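Local structure of cell division control protein Cdc48 (Mycobacterium smegmatis, 5E7P) at residues L523-P528 with R739-K744; G488-T493 with T533-A538; A657-I662 with D684-S689. The protein probably binds and hydrolyses ATP as a member of the AAA ATPase family, and holds ADP here at two nucleotide sites. One frame throughout, in Å; residues are numbered along the deposited sequence.

Overall arrangement
Contacts 1 and 2 touch the ADP of the second AAA module. Contact 3 lies beside the site, with the R659 side chain about 9 Å from the nucleotide. The contact centres lie 15 to 19 Å apart. Contact 1 joins strand 521-525, which leads into the P-loop, to the C-terminal tail. Contact 2 joins helix 534-539, which follows the P-loop, to the start of helix 491-506. Their segments alternate along the chain. Contact 3 comes after contact 2, nested within the loop closed by contact 1. It lies between helix 656-666 and the turn before helix 690-707. D489 of contact 2 packs on A658 and I662 of contact 3. The site is thus linked to the lid and the chain end.

Contact 1. Residues L523-P528 with R739-K744; sequences LLYGPP and REFAEK. With ADP (adenosine-5'-diphosphate), chain D.
Y525 and F741 form an edge-to-face aromatic pair. The edge of F741 is turned toward one face of the Y525 ring. The ring centroids are 5.4 Å apart and the planes meet at 71°, so the pair is T-shaped. The nearest carbons are F741 CD2 and Y525 CZ, 3.9 Å apart, so F741 reaches the phenol end of the tyrosine. Y525 places its CG between the backbone N and the carbonyl carbon (chi1 60°), and this swings the ring off the strand end toward F741.

The remaining contacts are van der Waals. Y525 OH lies 3.5 Å from A742 CB. L523 CD2 comes to 4.4 Å from F741 CE2, a looser apolar touch. No hydrogen bond links the two segments.

The nucleotide is approached from the other end of 523-528. G526, P527 and P528 open the P-loop (Walker A motif), and P528 CA is 3.6 Å from O1B of the ADP beta-phosphate.

Strand 521-525 lies between strands 623-629 and 645-650 in the parallel sheet. L523 and Y525 bond to V649 through the backbone. The tail follows helix 732-739, whose last residue, R739, pairs with E652 and E736. F741 also packs on L648 of strand 645-650 and on the loop residues P632 and L640. The tail is thereby laid over one face of the sheet, across strands 521-525 and 645-650.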
loop_
_atom_site.group_PDB
_atom_site.type_symbol
_atom_site.label_atom_id
_atom_site.label_comp_id
_atom_site.label_asym_id
_atom_site.label_seq_id
_atom_site.Cartn_x
_atom_site.Cartn_y
_atom_site.Cartn_z
ATOM N N LEU A 523 -12.183 16.397 14.860
ATOM C CA LEU A 523 -10.919 17.120 14.784
ATOM C C LEU A 523 -9.920 16.539 15.775
ATOM O O LEU A 523 -10.082 16.665 16.988
ATOM C CB LEU A 523 -11.102 18.612 15.051
ATOM C CG LEU A 523 -9.771 19.375 15.025
ATOM C CD1 LEU A 523 -9.178 19.383 13.626
ATOM C CD2 LEU A 523 -9.917 20.790 15.562
ATOM N N LEU A 524 -8.886 15.899 15.244
ATOM C CA LEU A 524 -7.857 15.280 16.059
ATOM C C LEU A 524 -6.654 16.215 16.124
ATOM O O LEU A 524 -6.103 16.592 15.093
ATOM C CB LEU A 524 -7.458 13.945 15.439
ATOM C CG LEU A 524 -6.746 12.917 16.314
ATOM C CD1 LEU A 524 -7.606 12.537 17.497
ATOM C CD2 LEU A 524 -6.435 11.696 15.490
ATOM N N TYR A 525 -6.252 16.606 17.328
ATOM C CA TYR A 525 -5.157 17.562 17.473
ATOM C C TYR A 525 -4.276 17.283 18.685
ATOM O O TYR A 525 -4.760 16.916 19.757
ATOM C CB TYR A 525 -5.694 18.997 17.530
ATOM C CG TYR A 525 -6.636 19.251 18.686
ATOM C CD1 TYR A 525 -8.001 19.021 18.557
ATOM C CD2 TYR A 525 -6.161 19.717 19.904
ATOM C CE1 TYR A 525 -8.862 19.248 19.609
ATOM C CE2 TYR A 525 -7.015 19.946 20.959
ATOM C CZ TYR A 525 -8.366 19.710 20.808
ATOM O OH TYR A 525 -9.222 19.938 21.859
ATOM N N GLY A 526 -2.974 17.468 18.503
ATOM C CA GLY A 526 -2.022 17.308 19.584
ATOM C C GLY A 526 -0.648 17.796 19.175
ATOM O O GLY A 526 -0.432 18.129 18.010
ATOM N N PRO A 527 0.291 17.846 20.132
ATOM C CA PRO A 527 1.673 18.238 19.842
ATOM C C PRO A 527 2.340 17.218 18.926
ATOM O O PRO A 527 1.927 16.058 18.918
ATOM C CB PRO A 527 2.334 18.235 21.224
ATOM C CG PRO A 527 1.497 17.317 22.045
ATOM C CD PRO A 527 0.099 17.483 21.546
ATOM N N PRO A 528 3.351 17.647 18.154
ATOM C CA PRO A 528 4.031 16.776 17.188
ATOM C C PRO A 528 4.661 15.551 17.843
ATOM O O PRO A 528 5.036 15.596 19.016
ATOM C CB PRO A 528 5.130 17.679 16.615
ATOM C CG PRO A 528 4.636 19.063 16.834
ATOM C CD PRO A 528 3.892 19.017 18.131
ATOM N N ARG A 739 -4.163 21.934 25.124
ATOM C CA ARG A 739 -5.087 21.317 26.069
ATOM C C ARG A 739 -6.256 22.246 26.394
ATOM O O ARG A 739 -7.380 21.789 26.613
ATOM C CB ARG A 739 -4.356 20.916 27.354
ATOM C CG ARG A 739 -5.203 20.093 28.312
ATOM C CD ARG A 739 -4.461 19.775 29.602
ATOM N NE ARG A 739 -3.300 18.913 29.389
ATOM C CZ ARG A 739 -2.038 19.321 29.478
ATOM N NH1 ARG A 739 -1.769 20.584 29.779
ATOM N NH2 ARG A 739 -1.045 18.466 29.270
ATOM N N GLU A 740 -5.984 23.547 26.417
ATOM C CA GLU A 740 -7.004 24.544 26.731
ATOM C C GLU A 740 -7.870 24.909 25.527
ATOM O O GLU A 740 -8.883 25.591 25.675
ATOM C CB GLU A 740 -6.357 25.812 27.292
ATOM C CG GLU A 740 -5.825 25.681 28.707
ATOM C CD GLU A 740 -5.235 26.981 29.222
ATOM O OE1 GLU A 740 -5.054 27.912 28.408
ATOM O OE2 GLU A 740 -4.957 27.073 30.438
ATOM N N PHE A 741 -7.470 24.453 24.343
ATOM C CA PHE A 741 -8.133 24.842 23.099
ATOM C C PHE A 741 -9.637 24.567 23.079
ATOM O O PHE A 741 -10.420 25.415 22.648
ATOM C CB PHE A 741 -7.464 24.176 21.891
ATOM C CG PHE A 741 -8.167 24.443 20.590
ATOM C CD1 PHE A 741 -7.977 25.640 19.920
ATOM C CD2 PHE A 741 -9.025 23.503 20.041
ATOM C CE1 PHE A 741 -8.627 25.892 18.725
ATOM C CE2 PHE A 741 -9.679 23.750 18.850
ATOM C CZ PHE A 741 -9.479 24.946 18.190
ATOM N N ALA A 742 -10.036 23.389 23.548
ATOM C CA ALA A 742 -11.436 22.970 23.479
ATOM C C ALA A 742 -12.369 23.831 24.331
ATOM O O ALA A 742 -13.564 23.922 24.054
ATOM C CB ALA A 742 -11.572 21.503 23.859
ATOM N N GLU A 743 -11.820 24.464 25.363
ATOM C CA GLU A 743 -12.622 25.275 26.273
ATOM C C GLU A 743 -12.640 26.755 25.895
ATOM O O GLU A 743 -13.655 27.429 26.064
ATOM C CB GLU A 743 -12.132 25.107 27.714
ATOM C CG GLU A 743 -12.471 23.759 28.326
ATOM C CD GLU A 743 -11.853 23.572 29.697
ATOM O OE1 GLU A 743 -12.524 22.995 30.579
ATOM O OE2 GLU A 743 -10.696 24.000 29.889
ATOM N N LYS A 744 -11.516 27.251 25.387
ATOM C CA LYS A 744 -11.394 28.658 25.010
ATOM C C LYS A 744 -12.395 29.052 23.926
ATOM O O LYS A 744 -12.776 28.233 23.090
ATOM C CB LYS A 744 -9.971 28.966 24.539
ATOM C CG LYS A 744 -8.899 28.756 25.599
ATOM C CD LYS A 744 -9.086 29.695 26.781
ATOM C CE LYS A 744 -7.985 29.505 27.814
ATOM N NZ LYS A 744 -8.116 30.455 28.952
HETATM P PB ADP D . 2.740 14.377 14.014
HETATM O O1B ADP D . 4.186 14.759 14.222
HETATM O O2B ADP D . 2.139 14.992 12.774
HETATM O O3B ADP D . 1.879 14.509 15.250
HETATM P PA ADP D . 2.688 11.601 14.732
HETATM O O1A ADP D . 2.507 12.181 16.113
HETATM O O2A ADP D . 1.691 10.613 14.190
HETATM O O3A ADP D . 2.815 12.801 13.659
HETATM O "O5'" ADP D . 4.119 10.865 14.700
HETATM C "C5'" ADP D . 4.535 10.100 13.571
HETATM C "C4'" ADP D . 5.620 9.120 14.009
HETATM O "O4'" ADP D . 5.766 9.124 15.433
HETATM C "C3'" ADP D . 5.278 7.696 13.605
HETATM O "O3'" ADP D . 6.023 7.302 12.450
HETATM C "C2'" ADP D . 5.649 6.837 14.797
HETATM O "O2'" ADP D . 6.830 6.078 14.513
HETATM C "C1'" ADP D . 5.919 7.796 15.946
HETATM N N9 ADP D . 4.901 7.551 16.995
HETATM C C8 ADP D . 3.979 8.442 17.406
HETATM N N7 ADP D . 3.186 7.920 18.375
HETATM C C5 ADP D . 3.601 6.661 18.598
HETATM C C6 ADP D . 3.196 5.553 19.494
HETATM N N6 ADP D . 2.166 5.702 20.359
HETATM N N1 ADP D . 3.888 4.395 19.415
HETATM C C2 ADP D . 4.910 4.246 18.552
HETATM N N3 ADP D . 5.334 5.207 17.710
HETATM C C4 ADP D . 4.731 6.420 17.686
#

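Contact 2. Residues G488-T493 with T533-A538; sequences GDMVET and TFVVRA. With ADP (adenosine-5'-diphosphate), chain D.
M490 and V535 bury the most surface here, with F534 next. M490 sends its methyl between the adenine and helix 534-539. M490 CE lies 3.7 Å from V535 CB, and SD is also in contact with that carbon. CE of M490 also meets the F534 ring at the edge, near the ring plane, 4.3 Å from F534 CD2. On the ligand side, CE and CG both sit by the exocyclic amine N6. The thioether is bent (chi3 -108°), which turns the methyl toward these partners. M490 is the N-cap residue of helix 491-506, and its CA is 7.8 Å from that of V535.

V535 meets the first segment at two points. Its CB faces the M490 thioether. V535 CG1 touches T493 CG2 at 4.0 Å. V535 also packs on K494 and L497, so one valine rests along the first two turns of helix 491-506.

T533 closes the P-loop, the GPPGCGKT Walker A motif, and helix 534-539 follows it. F534 N donates to ADP O2A, on the alpha-phosphate, at 2.7 Å. A weak bond runs to the same oxygen from T533 N. With CG anti to the backbone N (chi1 -168°), the F534 ring is carried against the ribose and adenine. Ribose C2' sits over the centre of one ring face, and F534 CD2 approaches adenine C4 at 3.6 Å. G488 reads the adenine edge with its backbone alone: N donates to N1 at 3.2 Å, while O accepts from N6 in a nearly straight bond (167°). F534 further packs on V482 and V487, and T533 OG1 makes a weak hydrogen bond to D585.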
loop_
_atom_site.group_PDB
_atom_site.type_symbol
_atom_site.label_atom_id
_atom_site.label_comp_id
_atom_site.label_asym_id
_atom_site.label_seq_id
_atom_site.Cartn_x
_atom_site.Cartn_y
_atom_site.Cartn_z
ATOM N N GLY A 488 2.005 1.882 20.204
ATOM C CA GLY A 488 2.144 1.748 21.641
ATOM C C GLY A 488 1.274 2.765 22.351
ATOM O O GLY A 488 1.166 3.907 21.905
ATOM N N ASP A 489 0.645 2.344 23.445
ATOM C CA ASP A 489 -0.212 3.223 24.242
ATOM C C ASP A 489 -1.447 3.717 23.466
ATOM O O ASP A 489 -2.163 2.924 22.854
ATOM C CB ASP A 489 0.606 4.394 24.817
ATOM C CG ASP A 489 -0.217 5.310 25.705
ATOM O OD1 ASP A 489 -0.786 4.831 26.712
ATOM O OD2 ASP A 489 -0.337 6.502 25.341
ATOM N N MET A 490 -1.665 5.031 23.497
ATOM C CA MET A 490 -2.861 5.703 22.997
ATOM C C MET A 490 -4.185 5.011 23.347
ATOM O O MET A 490 -5.121 5.006 22.552
ATOM C CB MET A 490 -2.724 5.990 21.502
ATOM C CG MET A 490 -1.491 6.832 21.203
ATOM S SD MET A 490 -1.602 7.782 19.685
ATOM C CE MET A 490 -0.458 6.880 18.655
ATOM N N VAL A 491 -4.253 4.455 24.555
ATOM C CA VAL A 491 -5.448 3.777 25.048
ATOM C C VAL A 491 -6.698 4.646 24.922
ATOM O O VAL A 491 -7.687 4.235 24.322
ATOM C CB VAL A 491 -5.284 3.347 26.524
ATOM C CG1 VAL A 491 -6.552 2.665 27.037
ATOM C CG2 VAL A 491 -4.078 2.430 26.684
ATOM N N GLU A 492 -6.644 5.849 25.485
ATOM C CA GLU A 492 -7.787 6.754 25.466
ATOM C C GLU A 492 -8.108 7.246 24.057
ATOM O O GLU A 492 -9.277 7.359 23.688
ATOM C CB GLU A 492 -7.554 7.938 26.410
ATOM C CG GLU A 492 -8.576 9.064 26.280
ATOM C CD GLU A 492 -10.014 8.600 26.478
ATOM O OE1 GLU A 492 -10.919 9.197 25.854
ATOM O OE2 GLU A 492 -10.245 7.649 27.259
ATOM N N THR A 493 -7.076 7.535 23.272
ATOM C CA THR A 493 -7.281 7.989 21.901
ATOM C C THR A 493 -7.873 6.872 21.040
ATOM O O THR A 493 -8.824 7.100 20.293
ATOM C CB THR A 493 -5.979 8.503 21.262
ATOM O OG1 THR A 493 -5.487 9.624 22.008
ATOM C CG2 THR A 493 -6.231 8.935 19.827
ATOM N N THR A 533 -1.391 11.407 13.927
ATOM C CA THR A 533 -1.484 10.895 12.564
ATOM C C THR A 533 -1.268 9.382 12.539
ATOM O O THR A 533 -1.973 8.648 11.841
ATOM C CB THR A 533 -0.474 11.597 11.624
ATOM O OG1 THR A 533 -0.892 12.949 11.399
ATOM C CG2 THR A 533 -0.388 10.878 10.285
ATOM N N PHE A 534 -0.297 8.927 13.323
ATOM C CA PHE A 534 0.068 7.516 13.390
ATOM C C PHE A 534 -1.121 6.621 13.737
ATOM O O PHE A 534 -1.326 5.578 13.117
ATOM C CB PHE A 534 1.189 7.325 14.416
ATOM C CG PHE A 534 1.838 5.973 14.367
ATOM C CD1 PHE A 534 2.257 5.435 13.163
ATOM C CD2 PHE A 534 2.052 5.253 15.527
ATOM C CE1 PHE A 534 2.865 4.194 13.115
ATOM C CE2 PHE A 534 2.658 4.013 15.486
ATOM C CZ PHE A 534 3.061 3.482 14.276
ATOM N N VAL A 535 -1.906 7.035 14.725
ATOM C CA VAL A 535 -3.036 6.232 15.179
ATOM C C VAL A 535 -4.176 6.180 14.151
ATOM O O VAL A 535 -4.905 5.190 14.078
ATOM C CB VAL A 535 -3.552 6.706 16.558
ATOM C CG1 VAL A 535 -4.308 8.022 16.438
ATOM C CG2 VAL A 535 -4.422 5.636 17.192
ATOM N N VAL A 536 -4.318 7.233 13.351
ATOM C CA VAL A 536 -5.339 7.269 12.308
ATOM C C VAL A 536 -5.011 6.259 11.215
ATOM O O VAL A 536 -5.894 5.575 10.700
ATOM C CB VAL A 536 -5.467 8.674 11.686
ATOM C CG1 VAL A 536 -6.423 8.655 10.508
ATOM C CG2 VAL A 536 -5.945 9.662 12.720
ATOM N N ARG A 537 -3.733 6.166 10.870
ATOM C CA ARG A 537 -3.284 5.211 9.863
ATOM C C ARG A 537 -3.452 3.778 10.350
ATOM O O ARG A 537 -3.741 2.879 9.564
ATOM C CB ARG A 537 -1.828 5.481 9.480
ATOM C CG ARG A 537 -1.647 6.702 8.593
ATOM C CD ARG A 537 -0.188 7.088 8.489
ATOM N NE ARG A 537 0.045 8.189 7.557
ATOM C CZ ARG A 537 1.204 8.830 7.448
ATOM N NH1 ARG A 537 1.346 9.818 6.574
ATOM N NH2 ARG A 537 2.226 8.479 8.218
ATOM N N ALA A 538 -3.269 3.569 11.649
ATOM C CA ALA A 538 -3.464 2.255 12.247
ATOM C C ALA A 538 -4.948 1.910 12.246
ATOM O O ALA A 538 -5.338 0.769 11.997
ATOM C CB ALA A 538 -2.918 2.235 13.661
HETATM P PB ADP D . 2.740 14.377 14.014
HETATM O O1B ADP D . 4.186 14.759 14.222
HETATM O O2B ADP D . 2.139 14.992 12.774
HETATM O O3B ADP D . 1.879 14.509 15.250
HETATM P PA ADP D . 2.688 11.601 14.732
HETATM O O1A ADP D . 2.507 12.181 16.113
HETATM O O2A ADP D . 1.691 10.613 14.190
HETATM O O3A ADP D . 2.815 12.801 13.659
HETATM O "O5'" ADP D . 4.119 10.865 14.700
HETATM C "C5'" ADP D . 4.535 10.100 13.571
HETATM C "C4'" ADP D . 5.620 9.120 14.009
HETATM O "O4'" ADP D . 5.766 9.124 15.433
HETATM C "C3'" ADP D . 5.278 7.696 13.605
HETATM O "O3'" ADP D . 6.023 7.302 12.450
HETATM C "C2'" ADP D . 5.649 6.837 14.797
HETATM O "O2'" ADP D . 6.830 6.078 14.513
HETATM C "C1'" ADP D . 5.919 7.796 15.946
HETATM N N9 ADP D . 4.901 7.551 16.995
HETATM C C8 ADP D . 3.979 8.442 17.406
HETATM N N7 ADP D . 3.186 7.920 18.375
HETATM C C5 ADP D . 3.601 6.661 18.598
HETATM C C6 ADP D . 3.196 5.553 19.494
HETATM N N6 ADP D . 2.166 5.702 20.359
HETATM N N1 ADP D . 3.888 4.395 19.415
HETATM C C2 ADP D . 4.910 4.246 18.552
HETATM N N3 ADP D . 5.334 5.207 17.710
HETATM C C4 ADP D . 4.731 6.420 17.686
#

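Contact 3. Residues A657-I662 with D684-S689; sequences AARRDI and DLDGYS
R659 and L685 mark the closest backbone approach, with their CA atoms 7.8 Å apart. R659 is on helix 656-666. L685 begins a type II beta turn that ends at Y688 and is closed by a bond from Y688 N to L685 O of 3.2 Å. G687 takes the third position of the turn, with a positive phi of 96°. S689 then serves as N-cap of helix 690-707.

R659 carries nearly all of the contact. Its guanidinium lies flat against the L685-D686 peptide. L685 O sits over one face, 3.1 Å above the plane and toward the rim, and D686 N lies over the centre of that same face. R659 NE is 3.2 Å from L685 O, but the angle is too poor for a hydrogen bond. NE bonds instead to A682 O, and NH1 makes a weak bond to P654 O. These carbonyls help fix the rotation of the group. A bend of R659 at CG-CD (chi3 -61°) turns the group over the peptide, and the aliphatic part of the chain passes L685 CB. D686 OD1 is 4.2 Å from R659 NH1, beyond salt-bridge range, so any attraction is probably modest.

Within the turn, L685 CD2 covers the centre of one face of the Y688 ring. The phenol leads away from helix 656-666, and OH bonds to V726 O.

The turn links helices 678-684 and 690-707 of the lid. L685 packs on L696 of helix 690-707 and on R723 of helix 716-725. From helix 656-666, R659 and I662 both lean on C693 of helix 690-707.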
loop_
_atom_site.group_PDB
_atom_site.type_symbol
_atom_site.label_atom_id
_atom_site.label_comp_id
_atom_site.label_asym_id
_atom_site.label_seq_id
_atom_site.Cartn_x
_atom_site.Cartn_y
_atom_site.Cartn_z
ATOM N N ALA A 657 2.616 6.705 32.468
ATOM C CA ALA A 657 1.936 5.465 32.098
ATOM C C ALA A 657 2.084 5.201 30.607
ATOM O O ALA A 657 2.440 4.101 30.183
ATOM C CB ALA A 657 0.468 5.541 32.472
ATOM N N ALA A 658 1.805 6.229 29.819
ATOM C CA ALA A 658 1.862 6.132 28.369
ATOM C C ALA A 658 3.273 5.817 27.865
ATOM O O ALA A 658 3.447 5.032 26.933
ATOM C CB ALA A 658 1.351 7.416 27.756
ATOM N N ARG A 659 4.276 6.429 28.487
ATOM C CA ARG A 659 5.665 6.220 28.080
ATOM C C ARG A 659 6.141 4.794 28.363
ATOM O O ARG A 659 6.996 4.266 27.652
ATOM C CB ARG A 659 6.596 7.247 28.737
ATOM C CG ARG A 659 6.370 8.678 28.261
ATOM C CD ARG A 659 7.492 9.611 28.703
ATOM N NE ARG A 659 7.619 9.695 30.155
ATOM C CZ ARG A 659 6.983 10.582 30.916
ATOM N NH1 ARG A 659 6.163 11.471 30.370
ATOM N NH2 ARG A 659 7.166 10.581 32.227
ATOM N N ARG A 660 5.587 4.174 29.401
ATOM C CA ARG A 660 5.890 2.778 29.699
ATOM C C ARG A 660 5.437 1.879 28.554
ATOM O O ARG A 660 6.191 1.023 28.092
ATOM C CB ARG A 660 5.220 2.343 31.001
ATOM C CG ARG A 660 5.939 2.779 32.263
ATOM C CD ARG A 660 5.017 2.691 33.467
ATOM N NE ARG A 660 5.743 2.749 34.732
ATOM C CZ ARG A 660 6.151 3.873 35.312
ATOM N NH1 ARG A 660 5.919 5.046 34.739
ATOM N NH2 ARG A 660 6.799 3.824 36.467
ATOM N N ASP A 661 4.204 2.087 28.098
ATOM C CA ASP A 661 3.640 1.310 26.997
ATOM C C ASP A 661 4.448 1.482 25.716
ATOM O O ASP A 661 4.804 0.506 25.055
ATOM C CB ASP A 661 2.189 1.720 26.738
ATOM C CG ASP A 661 1.313 1.578 27.968
ATOM O OD1 ASP A 661 1.696 0.832 28.896
ATOM O OD2 ASP A 661 0.236 2.211 28.006
ATOM N N ILE A 662 4.732 2.735 25.377
ATOM C CA ILE A 662 5.491 3.061 24.175
ATOM C C ILE A 662 6.883 2.427 24.186
ATOM O O ILE A 662 7.304 1.823 23.200
ATOM C CB ILE A 662 5.612 4.586 23.996
ATOM C CG1 ILE A 662 4.223 5.205 23.816
ATOM C CG2 ILE A 662 6.484 4.914 22.803
ATOM C CD1 ILE A 662 4.207 6.714 23.892
ATOM N N ASP A 684 11.407 9.208 34.230
ATOM C CA ASP A 684 12.426 10.235 34.045
ATOM C C ASP A 684 12.334 10.935 32.689
ATOM O O ASP A 684 13.044 11.910 32.445
ATOM C CB ASP A 684 13.830 9.645 34.222
ATOM C CG ASP A 684 14.140 9.288 35.666
ATOM O OD1 ASP A 684 13.537 9.896 36.577
ATOM O OD2 ASP A 684 14.992 8.401 35.889
ATOM N N LEU A 685 11.464 10.441 31.811
ATOM C CA LEU A 685 11.380 10.970 30.449
ATOM C C LEU A 685 10.272 11.999 30.250
ATOM O O LEU A 685 9.597 11.996 29.223
ATOM C CB LEU A 685 11.206 9.835 29.434
ATOM C CG LEU A 685 12.405 8.930 29.158
ATOM C CD1 LEU A 685 12.050 7.901 28.095
ATOM C CD2 LEU A 685 13.615 9.746 28.735
ATOM N N ASP A 686 10.086 12.883 31.223
ATOM C CA ASP A 686 9.124 13.965 31.070
ATOM C C ASP A 686 9.605 14.927 29.984
ATOM O O ASP A 686 10.777 15.307 29.955
ATOM C CB ASP A 686 8.929 14.705 32.395
ATOM C CG ASP A 686 7.670 15.557 32.412
ATOM O OD1 ASP A 686 6.566 14.987 32.562
ATOM O OD2 ASP A 686 7.784 16.795 32.279
ATOM N N GLY A 687 8.703 15.304 29.083
ATOM C CA GLY A 687 9.051 16.194 27.990
ATOM C C GLY A 687 9.376 15.441 26.714
ATOM O O GLY A 687 9.502 16.034 25.644
ATOM N N TYR A 688 9.521 14.125 26.828
ATOM C CA TYR A 688 9.738 13.279 25.662
ATOM C C TYR A 688 8.409 12.902 25.017
ATOM O O TYR A 688 7.538 12.320 25.665
ATOM C CB TYR A 688 10.502 12.010 26.050
ATOM C CG TYR A 688 11.988 12.209 26.225
ATOM C CD1 TYR A 688 12.490 12.963 27.278
ATOM C CD2 TYR A 688 12.891 11.636 25.340
ATOM C CE1 TYR A 688 13.851 13.148 27.438
ATOM C CE2 TYR A 688 14.251 11.813 25.493
ATOM C CZ TYR A 688 14.725 12.570 26.544
ATOM O OH TYR A 688 16.078 12.745 26.696
ATOM N N SER A 689 8.255 13.235 23.740
ATOM C CA SER A 689 7.077 12.828 22.989
ATOM C C SER A 689 7.175 11.339 22.690
ATOM O O SER A 689 8.178 10.698 23.013
ATOM C CB SER A 689 6.975 13.606 21.679
ATOM O OG SER A 689 7.962 13.170 20.759
#